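Long-range contacts in linoleate 11-lipoxygenase (Gaeumannomyces graminis, PDB 5FX8), which oxidises linoleic and alpha-linolenic acids with molecular oxygen to 11S- and 13R-hydroperoxy fatty acids, using a catalytic manganese ion: residues Gly428-Asp433 / Ala455-Arg460; Cys158-Leu163 / Gly599-Trp604; Gly126-Leu131 / Pro524-Ala529. All coordinates share one frame; numbering follows the deposited sequence.

How the contacts relate
The segments follow the chain in the order 126-131, 158-163, 428-433, 455-460, 524-529 and 599-604. Contacts 2 and 3 cross along the chain, and contact 1 is a local closure within the span of both. Contacts 2 and 3 are neighbours: their centres lie about 23 Å apart and their nearest atoms about 6 Å. Contact 1 is on the opposite side of the chain's centre, about 47 Å from contact 2 and about 60 Å from contact 3 between centres. It sits at the start of helix 460-481, which carries the manganese ligand His478. Contacts 2 and 3 tie early segments to late ones, contact 2 on the tail leading to the ligand Val618.

Contact 1: Gly428-Asp433 / Ala455-Arg460; sequences GALLRD and APLRRR
Leu430 makes the main apolar contact, reaching from the short helix 428-431 into the bend of 455-460. Its CD2 sits between CD2 of Leu457 and CA of Arg460, 3.7 Å from each. Its CD1 lies against CG of Arg460 at 3.5 Å. The side chains of Leu430 and Arg460 cross at about a right angle, and CD1 meets the arginine on this methylene carbon. Leu457 has CG anti to its backbone N (chi1 -179°), which carries CD2 to the leucine of the helix.

Leu431 packs differently. Its CD2 approaches the backbone O of Leu457 at 4.0 Å and NE of Arg458 at 4.2 Å. Both are van der Waals contacts between a methyl group and polar atoms.

Polar links between the segments are indirect. The side-chain amide of Gln437 bridges them: NE2 donates to the backbone O of Leu430, while OE1 accepts from the backbone N of Leu457. The extended Arg460 side chain passes the leucine and forms salt bridges with Asp417 through NH1 and with Asp427 through NE. These bonds should fix its course and hold its methylenes against Leu430. The peptide bond between Ala455 and Pro456 is cis.

Both segments lead into helices. Asp433 is the N-cap of helix 434-444, and its OD1 accepts from the backbone N of Leu436. Arg459 takes the N-cap position of helix 460-481. Within the helical lipoxygenase domain, the loop before helix 460-481 thus packs on the short helix 428-431. The contact reaches the first turn of helix 460-481, whose far end bears His478.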
loop_
_atom_site.group_PDB
_atom_site.type_symbol
_atom_site.label_atom_id
_atom_site.label_comp_id
_atom_site.label_asym_id
_atom_site.label_seq_id
_atom_site.Cartn_x
_atom_site.Cartn_y
_atom_site.Cartn_z
ATOM N N GLY A 428 -24.124 -28.062 13.271
ATOM C CA GLY A 428 -23.816 -28.333 14.658
ATOM C C GLY A 428 -22.345 -28.178 14.993
ATOM O O GLY A 428 -22.000 -27.663 16.061
ATOM N N ALA A 429 -21.457 -28.615 14.098
ATOM C CA ALA A 429 -20.033 -28.406 14.346
ATOM C C ALA A 429 -19.702 -26.933 14.633
ATOM O O ALA A 429 -18.848 -26.648 15.476
ATOM C CB ALA A 429 -19.202 -28.931 13.176
ATOM N N LEU A 430 -20.351 -25.979 13.950
ATOM C CA LEU A 430 -20.099 -24.574 14.269
ATOM C C LEU A 430 -20.664 -24.208 15.622
ATOM O O LEU A 430 -20.083 -23.402 16.344
ATOM C CB LEU A 430 -20.704 -23.634 13.231
ATOM C CG LEU A 430 -19.923 -23.320 11.973
ATOM C CD1 LEU A 430 -20.152 -24.436 10.950
ATOM C CD2 LEU A 430 -20.388 -21.997 11.439
ATOM N N LEU A 431 -21.818 -24.750 15.964
ATOM C CA LEU A 431 -22.438 -24.328 17.207
ATOM C C LEU A 431 -21.666 -24.837 18.403
ATOM O O LEU A 431 -21.614 -24.158 19.429
ATOM C CB LEU A 431 -23.887 -24.792 17.263
ATOM C CG LEU A 431 -24.831 -23.885 16.487
ATOM C CD1 LEU A 431 -25.862 -24.697 15.714
ATOM C CD2 LEU A 431 -25.469 -22.877 17.431
ATOM N N ARG A 432 -21.039 -25.998 18.267
ATOM C CA ARG A 432 -20.297 -26.645 19.332
ATOM C C ARG A 432 -18.814 -26.299 19.342
ATOM O O ARG A 432 -18.064 -26.904 20.116
ATOM C CB ARG A 432 -20.457 -28.154 19.228
ATOM C CG ARG A 432 -21.851 -28.603 19.390
ATOM C CD ARG A 432 -21.965 -30.094 19.319
ATOM N NE ARG A 432 -23.106 -30.382 18.489
ATOM C CZ ARG A 432 -22.988 -30.913 17.293
ATOM N NH1 ARG A 432 -21.780 -31.250 16.873
ATOM N NH2 ARG A 432 -24.054 -31.138 16.544
ATOM N N ASP A 433 -18.374 -25.386 18.480
ATOM C CA ASP A 433 -17.034 -24.781 18.506
ATOM C C ASP A 433 -17.086 -23.625 19.504
ATOM O O ASP A 433 -17.378 -22.486 19.153
ATOM C CB ASP A 433 -16.633 -24.315 17.103
ATOM C CG ASP A 433 -15.250 -23.684 17.034
ATOM O OD1 ASP A 433 -14.695 -23.327 18.071
ATOM O OD2 ASP A 433 -14.713 -23.513 15.922
ATOM N N ALA A 455 -24.152 -13.119 18.837
ATOM C CA ALA A 455 -23.938 -14.487 19.280
ATOM C C ALA A 455 -25.268 -14.964 19.732
ATOM O O ALA A 455 -26.067 -14.152 20.157
ATOM C CB ALA A 455 -22.968 -14.555 20.379
ATOM N N PRO A 456 -25.533 -16.265 19.634
ATOM C CA PRO A 456 -24.703 -17.314 19.058
ATOM C C PRO A 456 -24.780 -17.354 17.571
ATOM O O PRO A 456 -25.815 -17.038 17.004
ATOM C CB PRO A 456 -25.310 -18.585 19.628
ATOM C CG PRO A 456 -26.704 -18.248 19.793
ATOM C CD PRO A 456 -26.729 -16.823 20.265
ATOM N N LEU A 457 -23.701 -17.803 16.958
ATOM C CA LEU A 457 -23.574 -17.833 15.514
ATOM C C LEU A 457 -24.020 -19.207 15.039
ATOM O O LEU A 457 -23.387 -20.218 15.352
ATOM C CB LEU A 457 -22.134 -17.507 15.100
ATOM C CG LEU A 457 -21.713 -17.451 13.626
ATOM C CD1 LEU A 457 -20.583 -16.416 13.288
ATOM C CD2 LEU A 457 -21.356 -18.862 13.132
ATOM N N ARG A 458 -25.113 -19.242 14.282
ATOM C CA ARG A 458 -25.791 -20.490 13.982
ATOM C C ARG A 458 -25.562 -21.008 12.574
ATOM O O ARG A 458 -25.732 -22.209 12.352
ATOM C CB ARG A 458 -27.293 -20.331 14.202
ATOM C CG ARG A 458 -27.643 -19.332 15.275
ATOM C CD ARG A 458 -29.029 -19.584 15.822
ATOM N NE ARG A 458 -29.051 -20.726 16.732
ATOM C CZ ARG A 458 -29.312 -20.635 18.027
ATOM N NH1 ARG A 458 -29.584 -19.454 18.558
ATOM N NH2 ARG A 458 -29.313 -21.719 18.785
ATOM N N ARG A 459 -25.176 -20.156 11.626
ATOM C CA ARG A 459 -25.127 -20.531 10.218
ATOM C C ARG A 459 -23.729 -20.333 9.648
ATOM O O ARG A 459 -23.137 -19.276 9.835
ATOM C CB ARG A 459 -26.144 -19.700 9.426
ATOM C CG ARG A 459 -27.592 -19.874 9.912
ATOM C CD ARG A 459 -28.605 -19.023 9.122
ATOM N NE ARG A 459 -28.455 -17.602 9.425
ATOM C CZ ARG A 459 -27.869 -16.714 8.625
ATOM N NH1 ARG A 459 -27.381 -17.076 7.444
ATOM N NH2 ARG A 459 -27.772 -15.451 9.014
ATOM N N ARG A 460 -23.216 -21.339 8.931
ATOM C CA ARG A 460 -21.963 -21.184 8.193
ATOM C C ARG A 460 -21.911 -19.892 7.385
ATOM O O ARG A 460 -20.857 -19.263 7.292
ATOM C CB ARG A 460 -21.755 -22.344 7.234
ATOM C CG ARG A 460 -21.631 -23.646 7.876
ATOM C CD ARG A 460 -21.793 -24.734 6.878
ATOM N NE ARG A 460 -21.571 -26.013 7.517
ATOM C CZ ARG A 460 -20.579 -26.815 7.174
ATOM N NH1 ARG A 460 -19.783 -26.443 6.187
ATOM N NH2 ARG A 460 -20.388 -27.969 7.796
#

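Contact 2: Cys158-Leu163 / Gly599-Trp604; sequences CTSDLL and GMPFVW. Unlike the reference sequence in segment 158-163: Cys158 (reference Tyr).
Leu163 packs against Pro601 and Phe602, and its side chain can be followed outward. CB meets the proline ring, 3.8 Å from CG of Pro601. CG comes next and lies 3.7 Å from CD1 of Phe602. The branch CD1 stays by the same ring atom, Phe602 CD1, at 3.8 Å, and also passes the backbone O of Pro601 at 4.1 Å. Leu163 has its CG anti to the backbone N (chi1 175°), and this directs the branch past the proline to the phenylalanine. The side chains of Leu163 and Phe602 cross at about a right angle.

Pro601 is the centre of the contact. Its CG also touches OG of Ser160 at 3.6 Å. Its CD touches CD2 of Leu162 at 3.9 Å, and that same methyl group reaches the backbone O of Gly599 at 3.8 Å. The proline ring is thus covered by the N-cap Ser160 and by Leu162 and Leu163 of the first turn.

Ser160 also has a polar role. Its OG accepts from the backbone N of Leu163 at 3.1 Å, with a nearly straight N-H...O angle of 165°. This is the N-cap bond of helix 161-166. Pro601 has an outside partner as well: its backbone O accepts from ND2 of Asn157, whose attached glycan touches the proline.

The arrangement is a capped helix N-terminus packed on an irregular C-terminal segment. That segment belongs to the tail by which a lipoxygenase brings its terminal carboxylate, here Val618, to the catalytic metal.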
loop_
_atom_site.group_PDB
_atom_site.type_symbol
_atom_site.label_atom_id
_atom_site.label_comp_id
_atom_site.label_asym_id
_atom_site.label_seq_id
_atom_site.Cartn_x
_atom_site.Cartn_y
_atom_site.Cartn_z
ATOM N N CYS A 158 -7.466 15.247 -18.192
ATOM C CA CYS A 158 -7.660 15.655 -16.810
ATOM C C CYS A 158 -8.770 16.683 -16.681
ATOM O O CYS A 158 -9.403 16.774 -15.629
ATOM C CB CYS A 158 -6.341 16.160 -16.208
ATOM S SG CYS A 158 -5.750 17.829 -16.603
ATOM N N THR A 159 -9.057 17.424 -17.734
ATOM C CA THR A 159 -10.100 18.435 -17.639
ATOM C C THR A 159 -11.475 17.871 -17.908
ATOM O O THR A 159 -12.456 18.612 -17.824
ATOM C CB THR A 159 -9.841 19.567 -18.619
ATOM O OG1 THR A 159 -9.713 19.009 -19.930
ATOM C CG2 THR A 159 -8.598 20.313 -18.240
ATOM N N SER A 160 -11.553 16.588 -18.227
ATOM C CA SER A 160 -12.805 15.963 -18.603
ATOM C C SER A 160 -13.751 15.909 -17.420
ATOM O O SER A 160 -13.366 15.502 -16.322
ATOM C CB SER A 160 -12.542 14.564 -19.128
ATOM O OG SER A 160 -13.696 13.791 -19.008
ATOM N N ASP A 161 -14.995 16.329 -17.649
ATOM C CA ASP A 161 -15.986 16.297 -16.587
ATOM C C ASP A 161 -16.409 14.876 -16.302
ATOM O O ASP A 161 -16.706 14.533 -15.157
ATOM C CB ASP A 161 -17.203 17.148 -16.953
ATOM C CG ASP A 161 -16.961 18.648 -16.791
ATOM O OD1 ASP A 161 -16.281 19.050 -15.836
ATOM O OD2 ASP A 161 -17.478 19.444 -17.601
ATOM N N LEU A 162 -16.458 14.035 -17.335
ATOM C CA LEU A 162 -16.819 12.639 -17.127
ATOM C C LEU A 162 -15.785 11.940 -16.261
ATOM O O LEU A 162 -16.128 11.096 -15.430
ATOM C CB LEU A 162 -16.977 11.915 -18.459
ATOM C CG LEU A 162 -17.274 10.415 -18.353
ATOM C CD1 LEU A 162 -18.654 10.185 -17.878
ATOM C CD2 LEU A 162 -17.077 9.716 -19.646
ATOM N N LEU A 163 -14.515 12.281 -16.433
ATOM C CA LEU A 163 -13.506 11.732 -15.551
ATOM C C LEU A 163 -13.674 12.248 -14.133
ATOM O O LEU A 163 -13.363 11.534 -13.181
ATOM C CB LEU A 163 -12.119 12.061 -16.089
ATOM C CG LEU A 163 -10.849 11.712 -15.311
ATOM C CD1 LEU A 163 -9.735 11.542 -16.282
ATOM C CD2 LEU A 163 -10.471 12.786 -14.322
ATOM N N GLY A 599 -16.156 2.841 -19.128
ATOM C CA GLY A 599 -17.000 4.014 -19.209
ATOM C C GLY A 599 -16.370 5.271 -18.681
ATOM O O GLY A 599 -17.088 6.187 -18.303
ATOM N N MET A 600 -15.046 5.338 -18.658
ATOM C CA MET A 600 -14.281 6.374 -17.998
ATOM C C MET A 600 -13.125 6.806 -18.873
ATOM O O MET A 600 -12.538 5.985 -19.571
ATOM C CB MET A 600 -13.676 5.887 -16.683
ATOM C CG MET A 600 -14.596 5.630 -15.580
ATOM S SD MET A 600 -13.688 5.197 -14.083
ATOM C CE MET A 600 -15.081 5.193 -13.051
ATOM N N PRO A 601 -12.714 8.048 -18.764
ATOM C CA PRO A 601 -11.581 8.521 -19.560
ATOM C C PRO A 601 -10.221 8.199 -18.972
ATOM O O PRO A 601 -9.227 8.819 -19.361
ATOM C CB PRO A 601 -11.808 10.036 -19.610
ATOM C CG PRO A 601 -13.212 10.225 -19.240
ATOM C CD PRO A 601 -13.523 9.164 -18.270
ATOM N N PHE A 602 -10.161 7.259 -18.031
ATOM C CA PHE A 602 -8.891 6.774 -17.509
ATOM C C PHE A 602 -9.008 5.295 -17.189
ATOM O O PHE A 602 -10.097 4.764 -16.984
ATOM C CB PHE A 602 -8.413 7.556 -16.271
ATOM C CG PHE A 602 -9.262 7.375 -15.045
ATOM C CD1 PHE A 602 -10.441 8.101 -14.878
ATOM C CD2 PHE A 602 -8.857 6.529 -14.037
ATOM C CE1 PHE A 602 -11.212 7.956 -13.749
ATOM C CE2 PHE A 602 -9.612 6.388 -12.916
ATOM C CZ PHE A 602 -10.806 7.107 -12.765
ATOM N N VAL A 603 -7.856 4.640 -17.155
ATOM C CA VAL A 603 -7.763 3.225 -16.840
ATOM C C VAL A 603 -7.528 3.069 -15.351
ATOM O O VAL A 603 -6.548 3.586 -14.815
ATOM C CB VAL A 603 -6.639 2.556 -17.630
ATOM C CG1 VAL A 603 -6.534 1.156 -17.213
ATOM C CG2 VAL A 603 -6.914 2.647 -19.094
ATOM N N TRP A 604 -8.412 2.339 -14.689
ATOM C CA TRP A 604 -8.405 2.177 -13.247
ATOM C C TRP A 604 -8.124 0.713 -12.935
ATOM O O TRP A 604 -8.753 -0.176 -13.519
ATOM C CB TRP A 604 -9.742 2.641 -12.674
ATOM C CG TRP A 604 -9.857 2.547 -11.205
ATOM C CD1 TRP A 604 -9.283 3.373 -10.290
ATOM C CD2 TRP A 604 -10.595 1.578 -10.469
ATOM N NE1 TRP A 604 -9.609 2.972 -9.032
ATOM C CE2 TRP A 604 -10.412 1.867 -9.111
ATOM C CE3 TRP A 604 -11.384 0.486 -10.823
ATOM C CZ2 TRP A 604 -10.995 1.104 -8.101
ATOM C CZ3 TRP A 604 -11.965 -0.279 -9.822
ATOM C CH2 TRP A 604 -11.772 0.037 -8.481
#

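Contact 3: Gly126-Leu131 / Pro524-Ala529; sequences GGFKTL and PNERQA
Glu526 holds Phe128 in two ways at once, by its carboxylate and by its methylene. Its OE2 accepts a hydrogen bond from the backbone N of Phe128 at 2.7 Å, with an N-H...O angle of 161°. The anti lone pair, on the side remote from OE1, is used. Its CG meanwhile sits over one face of the Phe128 ring, 3.9 Å from the ring centroid and 10° off the normal, a CH-pi contact. A bend at chi2 (75°) lets the chain do both: CG stays above the ring while the carboxylate turns back to the peptide. The two side chains run antiparallel to each other.

Gly127 lies beside this bond, its CA 3.4 Å from OE2 of Glu526. Gly126, just before it, is the C-prime residue of the Schellman motif that ends helix 86-124.

The edge of the Phe128 ring faces the start of helix 526-539. CE2 of Phe128 is 4.0 Å from CB of Ala529, near the ring plane. Phe134 stacks on the same ring, and Ile122 of helix 86-124 also packs against it.

The helix start is itself locked by a capping box. The backbone N of Asn525 donates to OE1 of Gln528 at 2.8 Å, and the backbone N of Gln528 donates to OD1 of Asn525 at 2.9 Å.

Glu526 therefore sits in the first turn of a capped helix, where the helix dipole would favour its negative charge. Together with the N-H of Phe128, this is consistent with an ionised carboxylate that joins the end of one helix to the beginning of another.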
loop_
_atom_site.group_PDB
_atom_site.type_symbol
_atom_site.label_atom_id
_atom_site.label_comp_id
_atom_site.label_asym_id
_atom_site.label_seq_id
_atom_site.Cartn_x
_atom_site.Cartn_y
_atom_site.Cartn_z
ATOM N N GLY A 126 13.039 24.444 -16.294
ATOM C CA GLY A 126 12.477 25.727 -16.005
ATOM C C GLY A 126 11.272 25.731 -15.111
ATOM O O GLY A 126 10.705 26.798 -14.885
ATOM N N GLY A 127 10.855 24.601 -14.590
ATOM C CA GLY A 127 9.757 24.656 -13.653
ATOM C C GLY A 127 8.408 24.617 -14.348
ATOM O O GLY A 127 8.281 24.187 -15.491
ATOM N N PHE A 128 7.385 25.056 -13.623
ATOM C CA PHE A 128 6.016 25.023 -14.109
ATOM C C PHE A 128 5.654 26.422 -14.567
ATOM O O PHE A 128 5.564 27.341 -13.750
ATOM C CB PHE A 128 5.028 24.568 -13.035
ATOM C CG PHE A 128 5.268 23.190 -12.514
ATOM C CD1 PHE A 128 5.870 22.236 -13.299
ATOM C CD2 PHE A 128 4.884 22.853 -11.223
ATOM C CE1 PHE A 128 6.091 20.982 -12.813
ATOM C CE2 PHE A 128 5.100 21.584 -10.737
ATOM C CZ PHE A 128 5.704 20.654 -11.529
ATOM N N LYS A 129 5.425 26.578 -15.865
ATOM C CA LYS A 129 4.846 27.805 -16.389
ATOM C C LYS A 129 3.364 27.677 -16.691
ATOM O O LYS A 129 2.678 28.693 -16.753
ATOM C CB LYS A 129 5.572 28.233 -17.664
ATOM C CG LYS A 129 7.062 28.035 -17.604
ATOM C CD LYS A 129 7.538 27.150 -18.743
ATOM C CE LYS A 129 9.048 27.153 -18.817
ATOM N NZ LYS A 129 9.596 26.726 -17.510
ATOM N N THR A 130 2.863 26.465 -16.897
ATOM C CA THR A 130 1.459 26.248 -17.210
ATOM C C THR A 130 1.041 24.924 -16.586
ATOM O O THR A 130 1.878 24.152 -16.127
ATOM C CB THR A 130 1.220 26.266 -18.723
ATOM O OG1 THR A 130 -0.149 25.956 -18.988
ATOM C CG2 THR A 130 2.090 25.246 -19.425
ATOM N N LEU A 131 -0.268 24.662 -16.553
ATOM C CA LEU A 131 -0.738 23.421 -15.940
ATOM C C LEU A 131 -0.235 22.179 -16.670
ATOM O O LEU A 131 -0.184 21.106 -16.071
ATOM C CB LEU A 131 -2.265 23.391 -15.872
ATOM C CG LEU A 131 -2.960 23.549 -14.516
ATOM C CD1 LEU A 131 -2.490 24.774 -13.801
ATOM C CD2 LEU A 131 -4.429 23.669 -14.705
ATOM N N PRO A 524 0.620 23.289 -5.703
ATOM C CA PRO A 524 1.979 23.296 -5.163
ATOM C C PRO A 524 3.002 23.744 -6.196
ATOM O O PRO A 524 2.797 23.636 -7.406
ATOM C CB PRO A 524 2.200 21.834 -4.767
ATOM C CG PRO A 524 1.226 21.073 -5.593
ATOM C CD PRO A 524 0.030 21.942 -5.627
ATOM N N ASN A 525 4.125 24.246 -5.705
ATOM C CA ASN A 525 5.228 24.565 -6.590
ATOM C C ASN A 525 6.000 23.288 -6.917
ATOM O O ASN A 525 5.638 22.198 -6.492
ATOM C CB ASN A 525 6.111 25.629 -5.961
ATOM C CG ASN A 525 6.776 25.154 -4.709
ATOM O OD1 ASN A 525 7.261 24.036 -4.631
ATOM N ND2 ASN A 525 6.818 26.011 -3.713
ATOM N N GLU A 526 7.093 23.416 -7.656
ATOM C CA GLU A 526 7.801 22.233 -8.130
ATOM C C GLU A 526 8.248 21.337 -6.981
ATOM O O GLU A 526 8.070 20.119 -7.024
ATOM C CB GLU A 526 8.998 22.656 -8.977
ATOM C CG GLU A 526 8.636 23.427 -10.240
ATOM C CD GLU A 526 8.207 24.868 -9.997
ATOM O OE1 GLU A 526 8.269 25.359 -8.849
ATOM O OE2 GLU A 526 7.795 25.516 -10.976
ATOM N N ARG A 527 8.839 21.927 -5.948
ATOM C CA ARG A 527 9.344 21.144 -4.831
ATOM C C ARG A 527 8.199 20.497 -4.062
ATOM O O ARG A 527 8.279 19.329 -3.655
ATOM C CB ARG A 527 10.171 22.049 -3.926
ATOM C CG ARG A 527 10.497 21.450 -2.600
ATOM C CD ARG A 527 11.933 21.102 -2.524
ATOM N NE ARG A 527 12.733 22.314 -2.528
ATOM C CZ ARG A 527 14.054 22.337 -2.401
ATOM N NH1 ARG A 527 14.730 21.205 -2.259
ATOM N NH2 ARG A 527 14.693 23.495 -2.412
ATOM N N GLN A 528 7.122 21.246 -3.863
ATOM C CA GLN A 528 5.999 20.739 -3.109
ATOM C C GLN A 528 5.297 19.626 -3.868
ATOM O O GLN A 528 4.848 18.650 -3.261
ATOM C CB GLN A 528 5.050 21.890 -2.793
ATOM C CG GLN A 528 5.719 22.994 -2.033
ATOM C CD GLN A 528 4.918 24.262 -1.945
ATOM O OE1 GLN A 528 4.256 24.674 -2.893
ATOM N NE2 GLN A 528 4.982 24.902 -0.794
ATOM N N ALA A 529 5.219 19.756 -5.197
ATOM C CA ALA A 529 4.599 18.752 -6.046
ATOM C C ALA A 529 5.405 17.467 -6.056
ATOM O O ALA A 529 4.843 16.367 -5.971
ATOM C CB ALA A 529 4.462 19.291 -7.462
#